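Local coordinates for protein deoxyhypusine hydroxylase (Homo sapiens, PDB 4D50) that hydroxylates the deoxyhypusine side chain of translation initiation factor eIF5A at a peroxo-binding diiron centre, completing the formation of hypusine, at residues E107-L112 with R132-L137. Residues are numbered along the deposited sequence; the frame is centred on the assembly and turned at random.
Sequences EVLEIL and RRLEWL
Within the two segments, no flat group makes close contact where Leu-134 meets Val-108, Leu-109 and Leu-112. The guanidinium of Arg-133, beside Leu-134 in sequence, has one face covered by Leu-137 of the same helix, whose CD1 stands 3.9 Å above the centre of the plane. Its NE bonds to the carbonyl of Gly-101, near the end of helix 90-103, and its NH2 forms a salt bridge with Glu-143 in the loop after helix 121-140.

The contact itself illustrates how one leucine methyl can gather several partners across a helix interface, here from a 3-10 turn and the helix 109-115 that it leads into. Leu-134 points at segment 107-112, and its outstretched chain (chi2 178°, CD1 anti to CA) makes CD1 the leading methyl. That methyl lies 3.8 Å from Leu-112 CD1 and 4.0 Å from Val-108 CG2, both side chains crossing Leu-134 at about a right angle. Leu-109 adds a looser contact, its CG 4.3 Å from Leu-134 CD1. Leu-112, one turn on from Val-108, also meets Cys-127, Ala-130 and Val-131, earlier in helix 121-140, which extends the apolar seam.

The iron-binding His-94 is about 10 Å from Leu-112, side chain to side chain. This is aliphatic helix-to-helix packing of an all-helical HEAT-like repeat fold, joining the second PBS-type repeat to the long helix that follows it.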
# COMPACT_ATOMS: atom_id res chain seq x y z
N GLU A 107 -16.05 7.84 -12.65
CA GLU A 107 -15.72 9.24 -12.98
C GLU A 107 -14.25 9.40 -13.34
O GLU A 107 -13.91 10.19 -14.17
CB GLU A 107 -16.01 10.07 -11.73
CG GLU A 107 -15.61 11.55 -11.76
CD GLU A 107 -15.61 12.14 -10.36
OE1 GLU A 107 -16.46 11.72 -9.52
OE2 GLU A 107 -14.74 13.03 -10.07
N VAL A 108 -13.39 8.58 -12.70
CA VAL A 108 -11.93 8.63 -12.91
C VAL A 108 -11.41 7.73 -14.00
O VAL A 108 -10.24 7.75 -14.28
CB VAL A 108 -11.16 8.36 -11.59
CG1 VAL A 108 -11.65 9.26 -10.49
CG2 VAL A 108 -11.25 6.89 -11.15
N LEU A 109 -12.28 7.01 -14.70
CA LEU A 109 -11.76 6.04 -15.75
C LEU A 109 -10.94 6.69 -16.81
O LEU A 109 -9.93 6.16 -17.23
CB LEU A 109 -12.89 5.35 -16.48
CG LEU A 109 -13.06 3.88 -16.63
CD1 LEU A 109 -14.05 3.69 -17.77
CD2 LEU A 109 -11.76 3.14 -16.85
N GLU A 110 -11.33 7.89 -17.24
CA GLU A 110 -10.69 8.49 -18.39
C GLU A 110 -9.26 8.92 -18.04
O GLU A 110 -8.32 8.67 -18.83
CB GLU A 110 -11.55 9.62 -19.03
CG GLU A 110 -12.64 9.10 -20.01
CD GLU A 110 -12.16 7.95 -20.97
OE1 GLU A 110 -11.28 8.16 -21.84
OE2 GLU A 110 -12.66 6.80 -20.83
N ILE A 111 -9.09 9.52 -16.89
CA ILE A 111 -7.75 9.88 -16.39
C ILE A 111 -6.88 8.64 -16.18
O ILE A 111 -5.69 8.66 -16.48
CB ILE A 111 -7.78 10.79 -15.16
CG1 ILE A 111 -6.36 11.24 -14.83
CG2 ILE A 111 -8.32 10.12 -13.90
CD1 ILE A 111 -6.30 12.68 -14.35
N LEU A 112 -7.45 7.58 -15.58
CA LEU A 112 -6.67 6.34 -15.44
C LEU A 112 -6.25 5.73 -16.76
O LEU A 112 -5.17 5.25 -16.91
CB LEU A 112 -7.37 5.32 -14.56
CG LEU A 112 -7.59 5.80 -13.13
CD1 LEU A 112 -8.46 4.84 -12.40
CD2 LEU A 112 -6.33 6.03 -12.33
N ARG A 132 -8.42 -1.95 -15.21
CA ARG A 132 -8.99 -3.30 -15.20
C ARG A 132 -9.89 -3.55 -13.97
O ARG A 132 -10.89 -4.27 -14.04
CB ARG A 132 -7.82 -4.33 -15.21
CG ARG A 132 -7.03 -4.49 -16.51
CD ARG A 132 -7.81 -5.06 -17.67
NE ARG A 132 -8.51 -6.30 -17.37
CZ ARG A 132 -7.98 -7.53 -17.46
NH1 ARG A 132 -6.73 -7.74 -17.82
NH2 ARG A 132 -8.78 -8.60 -17.21
N ARG A 133 -9.49 -3.04 -12.80
CA ARG A 133 -10.32 -3.16 -11.58
C ARG A 133 -11.66 -2.44 -11.80
O ARG A 133 -12.75 -3.00 -11.54
CB ARG A 133 -9.61 -2.64 -10.32
CG ARG A 133 -10.48 -2.69 -9.09
CD ARG A 133 -9.74 -2.14 -7.86
NE ARG A 133 -10.66 -1.36 -7.00
CZ ARG A 133 -11.56 -1.85 -6.15
NH1 ARG A 133 -11.78 -3.16 -6.06
NH2 ARG A 133 -12.33 -1.00 -5.46
N LEU A 134 -11.61 -1.23 -12.35
CA LEU A 134 -12.88 -0.53 -12.58
C LEU A 134 -13.79 -1.32 -13.56
O LEU A 134 -14.99 -1.38 -13.34
CB LEU A 134 -12.70 0.89 -13.01
CG LEU A 134 -12.09 1.81 -11.96
CD1 LEU A 134 -11.92 3.22 -12.52
CD2 LEU A 134 -12.84 1.84 -10.64
N GLU A 135 -13.20 -1.90 -14.60
CA GLU A 135 -13.93 -2.70 -15.54
C GLU A 135 -14.51 -3.94 -14.87
O GLU A 135 -15.63 -4.36 -15.18
CB GLU A 135 -13.05 -3.04 -16.74
CG GLU A 135 -12.67 -1.73 -17.49
CD GLU A 135 -11.71 -1.91 -18.65
OE1 GLU A 135 -10.93 -2.95 -18.68
OE2 GLU A 135 -11.74 -0.98 -19.51
N TRP A 136 -13.77 -4.52 -13.94
CA TRP A 136 -14.27 -5.68 -13.20
C TRP A 136 -15.47 -5.32 -12.34
O TRP A 136 -16.53 -5.95 -12.38
CB TRP A 136 -13.11 -6.35 -12.46
CG TRP A 136 -13.40 -7.71 -11.89
CD1 TRP A 136 -13.03 -8.87 -12.40
CD2 TRP A 136 -14.10 -7.99 -10.70
NE1 TRP A 136 -13.42 -9.89 -11.60
CE2 TRP A 136 -14.13 -9.36 -10.54
CE3 TRP A 136 -14.73 -7.19 -9.73
CZ2 TRP A 136 -14.73 -9.98 -9.47
CZ3 TRP A 136 -15.35 -7.81 -8.62
CH2 TRP A 136 -15.38 -9.22 -8.54
N LEU A 137 -15.35 -4.24 -11.60
CA LEU A 137 -16.40 -3.79 -10.74
C LEU A 137 -17.68 -3.52 -11.57
O LEU A 137 -18.79 -3.95 -11.19
CB LEU A 137 -16.02 -2.48 -10.09
CG LEU A 137 -14.95 -2.56 -9.00
CD1 LEU A 137 -14.59 -1.12 -8.64
CD2 LEU A 137 -15.46 -3.36 -7.82